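Local coordinates for protein tRNA (guanine(26)-N(2))-dimethyltransferase (Pyrococcus horikoshii, PDB 2DUL) that probably transfers two methyl groups from S-adenosyl-L-methionine to the exocyclic N2 nitrogen of a single guanine in a number of tRNAs, at residues Pro48-Asp53 with Glu73-Asp78; Lys103-Leu108 with Val115-Asp120; Val39-Asn44 with Glu295-Ala300. All coordinates share one frame; numbering follows the deposited sequence.

Overall arrangement
Interactions 1 and 2 build the Rossmann-like sheet of the class I-like methyltransferase fold, their centres about 11 Å apart: strand 73-78 pairs with 50-53 in interaction 1 and with 113-118, the return strand of the hairpin in interaction 2. Probable hydrogen bonds join them, L76 N to V115 O (2.8 Å) and L76 O to N117 N (2.7 Å). D78 and D120, predicted to bind S-adenosyl-L-methionine, lie at the C-terminal ends of segments 73-78 and 115-120. Interaction 3, centred about 17 Å from interaction 1, packs a loop remote in sequence on helix 33-46; the two touch where P48 CG lies 3.7 Å from L43 CG. Interactions 2 and 3 do not touch, their nearest atoms about 14 Å apart.

Interaction 1: residues Pro48-Asp53 with Glu73-Asp78; sequences PKIVLD and EVWLND
With CG anti to the backbone N (chi1 -170°) and the chain extended beyond it, the side chain of E73 runs alongside that of I50, whose CG2 branch stands 3.8 Å from E73 OE2. The same carboxylate oxygen takes the indole N-H of W75, two residues further along its own strand: W75 NE1 lies 2.6 Å from E73 OE2 in a nearly straight bond (171°). OE2 sits at the edge of the indole, in the ring plane, and receives the donor on its anti side; Y131 OH is also hydrogen-bonded to it. On this face L52 slants across W75, with L52 CD1 3.6 Å from W75 CB. The other face is apolar where V51 CG2 lies beside V74 CG2 at 3.8 Å. Between the faces runs a parallel ladder of five backbone bonds, from E73 N to K49 O (3.1 Å) through D53 N to W75 O (2.8 Å) to N77 N on D53 O. The strands are the two arms of a beta-alpha-beta unit with helix 60-68, and D53 OD2 bonds to G62 N of that helix. Putting an alanine at E73 would probably leave W75 NE1 without its acceptor and the indole freer to turn. The chemistry therefore divides the work: the backbone joins the strands, while one carboxylate oxygen, held by two partners, is likely to restrain the indole's rotation, together with its packing.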
ATOM      1  N   PRO A  48      -4.207  15.132   6.258  1.00 24.82           N
ATOM      2  CA  PRO A  48      -4.955  15.629   5.093  1.00 25.01           C
ATOM      3  C   PRO A  48      -6.340  16.133   5.519  1.00 24.93           C
ATOM      4  O   PRO A  48      -7.020  15.494   6.326  1.00 25.41           O
ATOM      5  CB  PRO A  48      -5.019  14.406   4.178  1.00 24.54           C
ATOM      6  CG  PRO A  48      -5.056  13.263   5.158  1.00 24.61           C
ATOM      7  CD  PRO A  48      -4.016  13.672   6.185  1.00 25.75           C
ATOM      8  N   LYS A  49      -6.754  17.276   4.980  1.00 23.73           N
ATOM      9  CA  LYS A  49      -8.043  17.873   5.339  1.00 25.40           C
ATOM     10  C   LYS A  49      -9.276  17.260   4.668  1.00 24.44           C
ATOM     11  O   LYS A  49     -10.256  16.929   5.343  1.00 22.63           O
ATOM     12  CB  LYS A  49      -8.006  19.380   5.057  1.00 29.77           C
ATOM     13  CG  LYS A  49      -9.298  20.119   5.374  1.00 35.11           C
ATOM     14  CD  LYS A  49      -9.103  21.637   5.343  1.00 40.02           C
ATOM     15  CE  LYS A  49      -8.764  22.153   3.951  1.00 40.92           C
ATOM     16  NZ  LYS A  49      -9.912  22.002   3.017  1.00 44.47           N
ATOM     17  N   ILE A  50      -9.229  17.125   3.344  1.00 21.32           N
ATOM     18  CA  ILE A  50     -10.343  16.567   2.579  1.00 20.13           C
ATOM     19  C   ILE A  50      -9.965  15.164   2.109  1.00 20.56           C
ATOM     20  O   ILE A  50      -9.036  14.995   1.320  1.00 17.81           O
ATOM     21  CB  ILE A  50     -10.652  17.453   1.361  1.00 21.08           C
ATOM     22  CG1 ILE A  50     -10.772  18.912   1.803  1.00 22.63           C
ATOM     23  CG2 ILE A  50     -11.945  17.006   0.698  1.00 20.91           C
ATOM     24  CD1 ILE A  50     -10.942  19.890   0.651  1.00 24.79           C
ATOM     25  N   VAL A  51     -10.695  14.159   2.577  1.00 20.87           N
ATOM     26  CA  VAL A  51     -10.368  12.784   2.223  1.00 19.14           C
ATOM     27  C   VAL A  51     -11.529  11.994   1.635  1.00 18.16           C
ATOM     28  O   VAL A  51     -12.695  12.310   1.868  1.00 16.89           O
ATOM     29  CB  VAL A  51      -9.828  12.043   3.453  1.00 21.61           C
ATOM     30  CG1 VAL A  51      -8.661  12.830   4.054  1.00 20.13           C
ATOM     31  CG2 VAL A  51     -10.935  11.871   4.491  1.00 21.42           C
ATOM     32  N   LEU A  52     -11.192  10.960   0.872  1.00 17.46           N
ATOM     33  CA  LEU A  52     -12.187  10.115   0.235  1.00 18.13           C
ATOM     34  C   LEU A  52     -11.991   8.620   0.499  1.00 17.48           C
ATOM     35  O   LEU A  52     -10.889   8.084   0.336  1.00 18.46           O
ATOM     36  CB  LEU A  52     -12.174  10.344  -1.285  1.00 18.39           C
ATOM     37  CG  LEU A  52     -12.971   9.332  -2.120  1.00 17.40           C
ATOM     38  CD1 LEU A  52     -14.461   9.492  -1.833  1.00 18.19           C
ATOM     39  CD2 LEU A  52     -12.689   9.539  -3.608  1.00 19.08           C
ATOM     40  N   ASP A  53     -13.071   7.966   0.915  1.00 17.24           N
ATOM     41  CA  ASP A  53     -13.103   6.520   1.132  1.00 17.97           C
ATOM     42  C   ASP A  53     -13.890   6.118  -0.127  1.00 18.03           C
ATOM     43  O   ASP A  53     -15.121   6.100  -0.123  1.00 20.06           O
ATOM     44  CB  ASP A  53     -13.882   6.196   2.414  1.00 19.70           C
ATOM     45  CG  ASP A  53     -14.094   4.702   2.619  1.00 21.68           C
ATOM     46  OD1 ASP A  53     -13.520   3.899   1.855  1.00 22.04           O
ATOM     47  OD2 ASP A  53     -14.836   4.332   3.555  1.00 23.23           O
ATOM     48  N   GLU A  73     -13.194  17.009   6.216  1.00 22.99           N
ATOM     49  CA  GLU A  73     -14.277  16.669   5.305  1.00 22.59           C
ATOM     50  C   GLU A  73     -14.013  15.253   4.817  1.00 23.87           C
ATOM     51  O   GLU A  73     -12.983  14.984   4.193  1.00 22.14           O
ATOM     52  CB  GLU A  73     -14.301  17.639   4.120  1.00 24.73           C
ATOM     53  CG  GLU A  73     -15.536  17.511   3.241  1.00 24.57           C
ATOM     54  CD  GLU A  73     -15.563  18.530   2.113  1.00 28.71           C
ATOM     55  OE1 GLU A  73     -15.613  19.749   2.395  1.00 30.65           O
ATOM     56  OE2 GLU A  73     -15.533  18.111   0.940  1.00 25.39           O
ATOM     57  N   VAL A  74     -14.939  14.348   5.115  1.00 21.81           N
ATOM     58  CA  VAL A  74     -14.782  12.950   4.733  1.00 19.85           C
ATOM     59  C   VAL A  74     -15.891  12.484   3.807  1.00 18.44           C
ATOM     60  O   VAL A  74     -17.072  12.595   4.135  1.00 17.75           O
ATOM     61  CB  VAL A  74     -14.773  12.034   5.983  1.00 20.89           C
ATOM     62  CG1 VAL A  74     -14.483  10.590   5.573  1.00 18.48           C
ATOM     63  CG2 VAL A  74     -13.740  12.537   6.990  1.00 20.79           C
ATOM     64  N   TRP A  75     -15.501  11.966   2.647  1.00 16.61           N
ATOM     65  CA  TRP A  75     -16.458  11.458   1.677  1.00 17.12           C
ATOM     66  C   TRP A  75     -16.459   9.930   1.698  1.00 17.39           C
ATOM     67  O   TRP A  75     -15.403   9.293   1.713  1.00 16.41           O
ATOM     68  CB  TRP A  75     -16.111  11.942   0.266  1.00 18.37           C
ATOM     69  CG  TRP A  75     -16.324  13.410   0.054  1.00 19.28           C
ATOM     70  CD1 TRP A  75     -15.753  14.431   0.755  1.00 20.12           C
ATOM     71  CD2 TRP A  75     -17.146  14.020  -0.949  1.00 20.88           C
ATOM     72  NE1 TRP A  75     -16.166  15.639   0.251  1.00 18.97           N
ATOM     73  CE2 TRP A  75     -17.021  15.418  -0.795  1.00 20.51           C
ATOM     74  CE3 TRP A  75     -17.976  13.522  -1.962  1.00 22.63           C
ATOM     75  CZ2 TRP A  75     -17.694  16.328  -1.620  1.00 21.56           C
ATOM     76  CZ3 TRP A  75     -18.647  14.426  -2.784  1.00 23.27           C
ATOM     77  CH2 TRP A  75     -18.500  15.816  -2.605  1.00 24.81           C
ATOM     78  N   LEU A  76     -17.654   9.358   1.713  1.00 17.69           N
ATOM     79  CA  LEU A  76     -17.826   7.913   1.702  1.00 19.81           C
ATOM     80  C   LEU A  76     -18.617   7.606   0.440  1.00 19.94           C
ATOM     81  O   LEU A  76     -19.647   8.228   0.187  1.00 21.29           O
ATOM     82  CB  LEU A  76     -18.620   7.447   2.923  1.00 24.85           C
ATOM     83  CG  LEU A  76     -18.014   7.639   4.315  1.00 26.96           C
ATOM     84  CD1 LEU A  76     -18.161   9.085   4.744  1.00 29.07           C
ATOM     85  CD2 LEU A  76     -18.738   6.732   5.303  1.00 31.11           C
ATOM     86  N   ASN A  77     -18.149   6.650  -0.351  1.00 19.99           N
ATOM     87  CA  ASN A  77     -18.845   6.322  -1.585  1.00 20.74           C
ATOM     88  C   ASN A  77     -18.966   4.829  -1.857  1.00 20.61           C
ATOM     89  O   ASN A  77     -18.088   4.051  -1.506  1.00 18.85           O
ATOM     90  CB  ASN A  77     -18.127   6.966  -2.773  1.00 21.66           C
ATOM     91  CG  ASN A  77     -18.771   6.613  -4.107  1.00 24.25           C
ATOM     92  OD1 ASN A  77     -19.795   7.184  -4.488  1.00 25.17           O
ATOM     93  ND2 ASN A  77     -18.179   5.655  -4.815  1.00 21.68           N
ATOM     94  N   ASP A  78     -20.070   4.445  -2.490  1.00 22.02           N
ATOM     95  CA  ASP A  78     -20.298   3.058  -2.886  1.00 23.28           C
ATOM     96  C   ASP A  78     -21.393   3.025  -3.945  1.00 23.58           C
ATOM     97  O   ASP A  78     -22.384   3.753  -3.857  1.00 23.85           O
ATOM     98  CB  ASP A  78     -20.699   2.182  -1.699  1.00 23.23           C
ATOM     99  CG  ASP A  78     -20.403   0.708  -1.948  1.00 26.27           C
ATOM    100  OD1 ASP A  78     -19.406   0.199  -1.394  1.00 27.14           O
ATOM    101  OD2 ASP A  78     -21.152   0.066  -2.716  1.00 26.84           O
TER

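Interaction 2: residues Lys103-Leu108 with Val115-Asp120; sequences KGRAIL and VINHDD
V115, I116 and R105 bury the most surface in this antiparallel contact. V115 lies side by side with I107, both side chains pointing the same way, and V115 CG1 comes within 4.0 Å of I107 CG1; W75 of the adjoining strand packs on V115 as well. I116 forms a hydrogen-bonded pair with A106: I116 N donates to A106 O at 2.8 Å, and I116 O accepts from A106 N. Their side chains leave from the opposite face of the sheet to that of V115, where helix 81-94 packs on I116 through Y84, M87 and V91. R105 reaches across its non-hydrogen-bonded pair to N117. A bend at chi3 (-74°) turns the guanidinium so that N117 OD1 lies at its edge, near its plane, 2.9 Å from R105 NE and 2.8 Å from R105 NH1. Both bonds are weak, with N-H angles of 128°, and serve one oxygen; N117 ND2 is engaged by N77 OD1 on the next strand, while OD1 faces the arginine. Next to the R105-N117 pair, at the end of the ladder, H118 N bonds to G104 O at 3.0 Å, and a water donates to H118 O and, weakly, to G104 O. The arrangement is a beta hairpin that extends the Rossmann-like methyltransferase sheet beyond strand 73-78 and leads into D120, the N-cap of helix 121-127 and a residue predicted to bind S-adenosyl-L-methionine.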
ATOM      1  N   LYS A 103     -31.129  13.060  -3.646  1.00 36.10           N
ATOM      2  CA  LYS A 103     -30.661  12.376  -4.848  1.00 35.54           C
ATOM      3  C   LYS A 103     -29.368  11.568  -4.721  1.00 33.39           C
ATOM      4  O   LYS A 103     -28.373  11.862  -5.387  1.00 33.65           O
ATOM      5  CB  LYS A 103     -30.521  13.385  -5.992  1.00 37.69           C
ATOM      6  CG  LYS A 103     -31.849  13.928  -6.508  1.00 40.35           C
ATOM      7  CD  LYS A 103     -31.631  14.985  -7.584  1.00 42.75           C
ATOM      8  CE  LYS A 103     -32.955  15.470  -8.164  1.00 45.65           C
ATOM      9  NZ  LYS A 103     -33.876  16.002  -7.117  1.00 47.77           N
ATOM     10  N   GLY A 104     -29.388  10.544  -3.877  1.00 30.44           N
ATOM     11  CA  GLY A 104     -28.219   9.699  -3.716  1.00 29.80           C
ATOM     12  C   GLY A 104     -27.021  10.320  -3.027  1.00 28.58           C
ATOM     13  O   GLY A 104     -25.898   9.838  -3.188  1.00 27.83           O
ATOM     14  N   ARG A 105     -27.250  11.383  -2.260  1.00 26.69           N
ATOM     15  CA  ARG A 105     -26.174  12.048  -1.533  1.00 26.29           C
ATOM     16  C   ARG A 105     -26.699  12.609  -0.207  1.00 24.73           C
ATOM     17  O   ARG A 105     -27.699  13.326  -0.178  1.00 25.38           O
ATOM     18  CB  ARG A 105     -25.578  13.164  -2.397  1.00 28.71           C
ATOM     19  CG  ARG A 105     -24.534  14.017  -1.707  1.00 32.84           C
ATOM     20  CD  ARG A 105     -23.816  14.899  -2.718  1.00 36.28           C
ATOM     21  NE  ARG A 105     -22.881  14.131  -3.538  1.00 38.90           N
ATOM     22  CZ  ARG A 105     -22.489  14.482  -4.760  1.00 41.23           C
ATOM     23  NH1 ARG A 105     -21.629  13.721  -5.426  1.00 39.99           N
ATOM     24  NH2 ARG A 105     -22.972  15.581  -5.325  1.00 44.07           N
ATOM     25  N   ALA A 106     -26.032  12.262   0.890  1.00 22.75           N
ATOM     26  CA  ALA A 106     -26.436  12.722   2.219  1.00 22.16           C
ATOM     27  C   ALA A 106     -25.257  13.430   2.864  1.00 22.38           C
ATOM     28  O   ALA A 106     -24.154  12.896   2.903  1.00 22.93           O
ATOM     29  CB  ALA A 106     -26.879  11.536   3.075  1.00 22.84           C
ATOM     30  N   ILE A 107     -25.500  14.627   3.387  1.00 21.68           N
ATOM     31  CA  ILE A 107     -24.433  15.419   3.973  1.00 21.72           C
ATOM     32  C   ILE A 107     -24.706  15.879   5.399  1.00 22.12           C
ATOM     33  O   ILE A 107     -25.788  16.381   5.701  1.00 21.99           O
ATOM     34  CB  ILE A 107     -24.169  16.657   3.094  1.00 22.81           C
ATOM     35  CG1 ILE A 107     -23.896  16.206   1.657  1.00 24.61           C
ATOM     36  CG2 ILE A 107     -22.993  17.457   3.649  1.00 21.68           C
ATOM     37  CD1 ILE A 107     -23.783  17.339   0.660  1.00 27.58           C
ATOM     38  N   LEU A 108     -23.714  15.704   6.268  1.00 22.42           N
ATOM     39  CA  LEU A 108     -23.819  16.117   7.666  1.00 22.98           C
ATOM     40  C   LEU A 108     -22.772  17.198   7.899  1.00 22.10           C
ATOM     41  O   LEU A 108     -21.580  16.953   7.738  1.00 21.90           O
ATOM     42  CB  LEU A 108     -23.554  14.928   8.592  1.00 23.39           C
ATOM     43  CG  LEU A 108     -23.595  15.177  10.108  1.00 27.63           C
ATOM     44  CD1 LEU A 108     -24.994  15.597  10.555  1.00 26.57           C
ATOM     45  CD2 LEU A 108     -23.186  13.899  10.826  1.00 27.64           C
ATOM     46  N   VAL A 115     -19.836  13.340   3.881  1.00 17.46           N
ATOM     47  CA  VAL A 115     -20.599  13.273   2.645  1.00 18.32           C
ATOM     48  C   VAL A 115     -20.714  11.817   2.216  1.00 19.76           C
ATOM     49  O   VAL A 115     -19.714  11.171   1.899  1.00 21.34           O
ATOM     50  CB  VAL A 115     -19.905  14.072   1.528  1.00 18.92           C
ATOM     51  CG1 VAL A 115     -20.775  14.085   0.279  1.00 18.68           C
ATOM     52  CG2 VAL A 115     -19.626  15.492   2.010  1.00 18.20           C
ATOM     53  N   ILE A 116     -21.936  11.301   2.223  1.00 19.07           N
ATOM     54  CA  ILE A 116     -22.184   9.921   1.834  1.00 19.96           C
ATOM     55  C   ILE A 116     -22.723   9.941   0.409  1.00 19.50           C
ATOM     56  O   ILE A 116     -23.729  10.591   0.119  1.00 19.64           O
ATOM     57  CB  ILE A 116     -23.202   9.263   2.782  1.00 21.61           C
ATOM     58  CG1 ILE A 116     -22.825   9.582   4.237  1.00 21.94           C
ATOM     59  CG2 ILE A 116     -23.208   7.753   2.565  1.00 21.20           C
ATOM     60  CD1 ILE A 116     -23.773   8.983   5.270  1.00 25.81           C
ATOM     61  N   ASN A 117     -22.054   9.212  -0.473  1.00 19.11           N
ATOM     62  CA  ASN A 117     -22.417   9.194  -1.881  1.00 21.61           C
ATOM     63  C   ASN A 117     -22.770   7.805  -2.411  1.00 23.36           C
ATOM     64  O   ASN A 117     -22.133   6.810  -2.063  1.00 23.19           O
ATOM     65  CB  ASN A 117     -21.244   9.768  -2.685  1.00 23.25           C
ATOM     66  CG  ASN A 117     -21.664  10.331  -4.028  1.00 26.82           C
ATOM     67  OD1 ASN A 117     -22.352  11.355  -4.102  1.00 29.03           O
ATOM     68  ND2 ASN A 117     -21.247   9.672  -5.102  1.00 23.91           N
ATOM     69  N   HIS A 118     -23.791   7.750  -3.257  1.00 24.01           N
ATOM     70  CA  HIS A 118     -24.213   6.498  -3.876  1.00 25.70           C
ATOM     71  C   HIS A 118     -23.878   6.633  -5.357  1.00 25.51           C
ATOM     72  O   HIS A 118     -24.599   7.307  -6.093  1.00 25.01           O
ATOM     73  CB  HIS A 118     -25.721   6.296  -3.726  1.00 28.40           C
ATOM     74  CG  HIS A 118     -26.243   5.109  -4.474  1.00 30.17           C
ATOM     75  ND1 HIS A 118     -27.533   5.037  -4.955  1.00 32.40           N
ATOM     76  CD2 HIS A 118     -25.652   3.938  -4.810  1.00 31.77           C
ATOM     77  CE1 HIS A 118     -27.714   3.874  -5.555  1.00 31.96           C
ATOM     78  NE2 HIS A 118     -26.587   3.188  -5.481  1.00 31.34           N
ATOM     79  N   ASP A 119     -22.795   6.002  -5.801  1.00 23.93           N
ATOM     80  CA  ASP A 119     -22.411   6.115  -7.203  1.00 25.47           C
ATOM     81  C   ASP A 119     -21.130   5.353  -7.511  1.00 23.69           C
ATOM     82  O   ASP A 119     -20.442   4.879  -6.606  1.00 22.35           O
ATOM     83  CB  ASP A 119     -22.222   7.599  -7.541  1.00 31.82           C
ATOM     84  CG  ASP A 119     -22.140   7.867  -9.031  1.00 37.84           C
ATOM     85  OD1 ASP A 119     -22.833   7.179  -9.814  1.00 40.35           O
ATOM     86  OD2 ASP A 119     -21.388   8.786  -9.415  1.00 42.51           O
ATOM     87  N   ASP A 120     -20.824   5.229  -8.797  1.00 23.06           N
ATOM     88  CA  ASP A 120     -19.605   4.566  -9.240  1.00 23.08           C
ATOM     89  C   ASP A 120     -18.454   5.469  -8.796  1.00 22.79           C
ATOM     90  O   ASP A 120     -18.508   6.688  -8.981  1.00 21.38           O
ATOM     91  CB  ASP A 120     -19.628   4.424 -10.768  1.00 26.38           C
ATOM     92  CG  ASP A 120     -18.308   3.928 -11.345  1.00 27.78           C
ATOM     93  OD1 ASP A 120     -17.400   3.544 -10.577  1.00 31.72           O
ATOM     94  OD2 ASP A 120     -18.184   3.916 -12.584  1.00 32.17           O
TER
HETATM   95  O   HOH W   1     -25.392  10.195  -6.627  1.00 68.25           O

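Interaction 3: residues Val39-Asn44 with Glu295-Ala300; sequences VVVLLN and ESLSLA
Apolar contacts dominate: V41 meets L297 and L299, and V40 meets L299. L299 crosses V41 at about a right angle, bringing L299 CD1 to 3.9 Å from V41 CG2, the branch that lies anti to the carbonyl carbon of V41 and beside its backbone N. The other methyl of the leucine, L299 CD2, is more loosely set at 4.4 Å from V40 CG1. L297 CD1 is only loosely near the same valine methyl, V41 CG2, at 4.5 Å. L297 and L299, two residues apart, both point toward the helix. A mixed contact comes next: L297 and N44 come from opposite directions, and L297 CD1 is 3.7 Å from N44 ND2. Polar bonds do not cross between the side chains that meet here, but they fix the amide. N44 ND2 donates to V40 O at 2.9 Å from above the carbonyl plane (46° out of it), while N44 N reaches that oxygen from the opposite face. N44 ND2 also bonds to E68 O, and the loop is tied to the helix by A300 N bonding to D37 OD1. This is helix-to-loop packing, which joins the connection between helices 284-295 and 302-314 to one side of helix 33-46, just before strand 50-53 of the Rossmann-like methyltransferase sheet.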
ATOM      1  N   VAL A  39      -3.587   3.210   8.071  1.00 22.53           N
ATOM      2  CA  VAL A  39      -3.932   4.464   7.416  1.00 23.16           C
ATOM      3  C   VAL A  39      -4.312   5.528   8.454  1.00 23.05           C
ATOM      4  O   VAL A  39      -3.963   6.704   8.303  1.00 22.78           O
ATOM      5  CB  VAL A  39      -5.065   4.266   6.354  1.00 24.10           C
ATOM      6  CG1 VAL A  39      -6.307   3.679   6.988  1.00 26.58           C
ATOM      7  CG2 VAL A  39      -5.374   5.592   5.676  1.00 24.03           C
ATOM      8  N   VAL A  40      -5.006   5.121   9.513  1.00 22.07           N
ATOM      9  CA  VAL A  40      -5.386   6.057  10.572  1.00 22.40           C
ATOM     10  C   VAL A  40      -4.121   6.659  11.180  1.00 23.23           C
ATOM     11  O   VAL A  40      -4.046   7.867  11.425  1.00 23.43           O
ATOM     12  CB  VAL A  40      -6.210   5.349  11.684  1.00 23.30           C
ATOM     13  CG1 VAL A  40      -6.216   6.184  12.966  1.00 22.82           C
ATOM     14  CG2 VAL A  40      -7.638   5.142  11.205  1.00 24.08           C
ATOM     15  N   VAL A  41      -3.120   5.813  11.413  1.00 22.87           N
ATOM     16  CA  VAL A  41      -1.861   6.279  11.980  1.00 21.62           C
ATOM     17  C   VAL A  41      -1.202   7.281  11.042  1.00 21.86           C
ATOM     18  O   VAL A  41      -0.786   8.364  11.460  1.00 21.56           O
ATOM     19  CB  VAL A  41      -0.890   5.105  12.224  1.00 22.41           C
ATOM     20  CG1 VAL A  41       0.490   5.639  12.614  1.00 22.05           C
ATOM     21  CG2 VAL A  41      -1.435   4.206  13.327  1.00 21.90           C
ATOM     22  N   LEU A  42      -1.127   6.915   9.767  1.00 22.24           N
ATOM     23  CA  LEU A  42      -0.518   7.772   8.761  1.00 22.61           C
ATOM     24  C   LEU A  42      -1.199   9.130   8.666  1.00 22.00           C
ATOM     25  O   LEU A  42      -0.530  10.165   8.628  1.00 22.94           O
ATOM     26  CB  LEU A  42      -0.549   7.082   7.390  1.00 22.20           C
ATOM     27  CG  LEU A  42       0.098   7.864   6.240  1.00 26.00           C
ATOM     28  CD1 LEU A  42       1.551   8.169   6.587  1.00 24.67           C
ATOM     29  CD2 LEU A  42       0.010   7.064   4.946  1.00 24.57           C
ATOM     30  N   LEU A  43      -2.527   9.132   8.633  1.00 21.41           N
ATOM     31  CA  LEU A  43      -3.267  10.380   8.524  1.00 23.21           C
ATOM     32  C   LEU A  43      -3.032  11.301   9.715  1.00 23.91           C
ATOM     33  O   LEU A  43      -3.133  12.521   9.587  1.00 24.16           O
ATOM     34  CB  LEU A  43      -4.766  10.106   8.342  1.00 22.99           C
ATOM     35  CG  LEU A  43      -5.257  10.037   6.886  1.00 25.18           C
ATOM     36  CD1 LEU A  43      -4.336   9.177   6.043  1.00 25.53           C
ATOM     37  CD2 LEU A  43      -6.678   9.499   6.859  1.00 24.68           C
ATOM     38  N   ASN A  44      -2.711  10.721  10.867  1.00 23.76           N
ATOM     39  CA  ASN A  44      -2.448  11.514  12.061  1.00 26.08           C
ATOM     40  C   ASN A  44      -1.080  12.178  11.986  1.00 27.55           C
ATOM     41  O   ASN A  44      -0.735  13.009  12.827  1.00 28.99           O
ATOM     42  CB  ASN A  44      -2.557  10.640  13.309  1.00 26.95           C
ATOM     43  CG  ASN A  44      -3.964  10.612  13.869  1.00 27.73           C
ATOM     44  OD1 ASN A  44      -4.434  11.604  14.423  1.00 26.91           O
ATOM     45  ND2 ASN A  44      -4.651   9.484  13.715  1.00 28.57           N
ATOM     46  N   GLU A 295       1.934   4.006  18.917  1.00 37.76           N
ATOM     47  CA  GLU A 295       2.069   3.690  20.333  1.00 41.36           C
ATOM     48  C   GLU A 295       1.197   4.582  21.215  1.00 42.55           C
ATOM     49  O   GLU A 295       0.665   4.128  22.229  1.00 43.16           O
ATOM     50  CB  GLU A 295       3.532   3.815  20.765  1.00 43.03           C
ATOM     51  CG  GLU A 295       4.445   2.773  20.151  1.00 47.53           C
ATOM     52  CD  GLU A 295       5.890   2.947  20.562  1.00 49.94           C
ATOM     53  OE1 GLU A 295       6.483   3.994  20.230  1.00 53.16           O
ATOM     54  OE2 GLU A 295       6.431   2.038  21.223  1.00 52.40           O
ATOM     55  N   SER A 296       1.046   5.847  20.826  1.00 42.81           N
ATOM     56  CA  SER A 296       0.251   6.798  21.597  1.00 43.63           C
ATOM     57  C   SER A 296      -1.215   6.859  21.168  1.00 44.37           C
ATOM     58  O   SER A 296      -1.956   7.743  21.598  1.00 45.46           O
ATOM     59  CB  SER A 296       0.861   8.196  21.495  1.00 44.64           C
ATOM     60  OG  SER A 296       0.750   8.699  20.174  1.00 45.45           O
ATOM     61  N   LEU A 297      -1.631   5.928  20.319  1.00 44.39           N
ATOM     62  CA  LEU A 297      -3.015   5.890  19.859  1.00 43.55           C
ATOM     63  C   LEU A 297      -3.696   4.585  20.234  1.00 43.71           C
ATOM     64  O   LEU A 297      -3.060   3.534  20.303  1.00 44.22           O
ATOM     65  CB  LEU A 297      -3.092   6.047  18.336  1.00 42.58           C
ATOM     66  CG  LEU A 297      -2.931   7.426  17.698  1.00 41.57           C
ATOM     67  CD1 LEU A 297      -2.968   7.283  16.178  1.00 41.99           C
ATOM     68  CD2 LEU A 297      -4.043   8.348  18.173  1.00 41.19           C
ATOM     69  N   SER A 298      -4.996   4.661  20.484  1.00 43.91           N
ATOM     70  CA  SER A 298      -5.767   3.470  20.797  1.00 44.03           C
ATOM     71  C   SER A 298      -6.219   2.990  19.422  1.00 42.90           C
ATOM     72  O   SER A 298      -6.898   3.718  18.699  1.00 43.79           O
ATOM     73  CB  SER A 298      -6.973   3.819  21.673  1.00 45.40           C
ATOM     74  OG  SER A 298      -7.811   4.770  21.039  1.00 46.45           O
ATOM     75  N   LEU A 299      -5.819   1.781  19.050  1.00 40.88           N
ATOM     76  CA  LEU A 299      -6.174   1.239  17.744  1.00 38.90           C
ATOM     77  C   LEU A 299      -7.008  -0.023  17.875  1.00 38.69           C
ATOM     78  O   LEU A 299      -7.197  -0.535  18.975  1.00 39.63           O
ATOM     79  CB  LEU A 299      -4.902   0.938  16.948  1.00 38.51           C
ATOM     80  CG  LEU A 299      -4.003   2.139  16.640  1.00 36.84           C
ATOM     81  CD1 LEU A 299      -2.705   1.659  16.007  1.00 37.39           C
ATOM     82  CD2 LEU A 299      -4.732   3.103  15.716  1.00 35.75           C
ATOM     83  N   ALA A 300      -7.509  -0.519  16.747  1.00 36.88           N
ATOM     84  CA  ALA A 300      -8.329  -1.725  16.736  1.00 37.22           C
ATOM     85  C   ALA A 300      -7.481  -2.977  16.945  1.00 37.56           C
ATOM     86  O   ALA A 300      -7.898  -3.914  17.623  1.00 38.24           O
ATOM     87  CB  ALA A 300      -9.084  -1.826  15.417  1.00 35.91           C
TER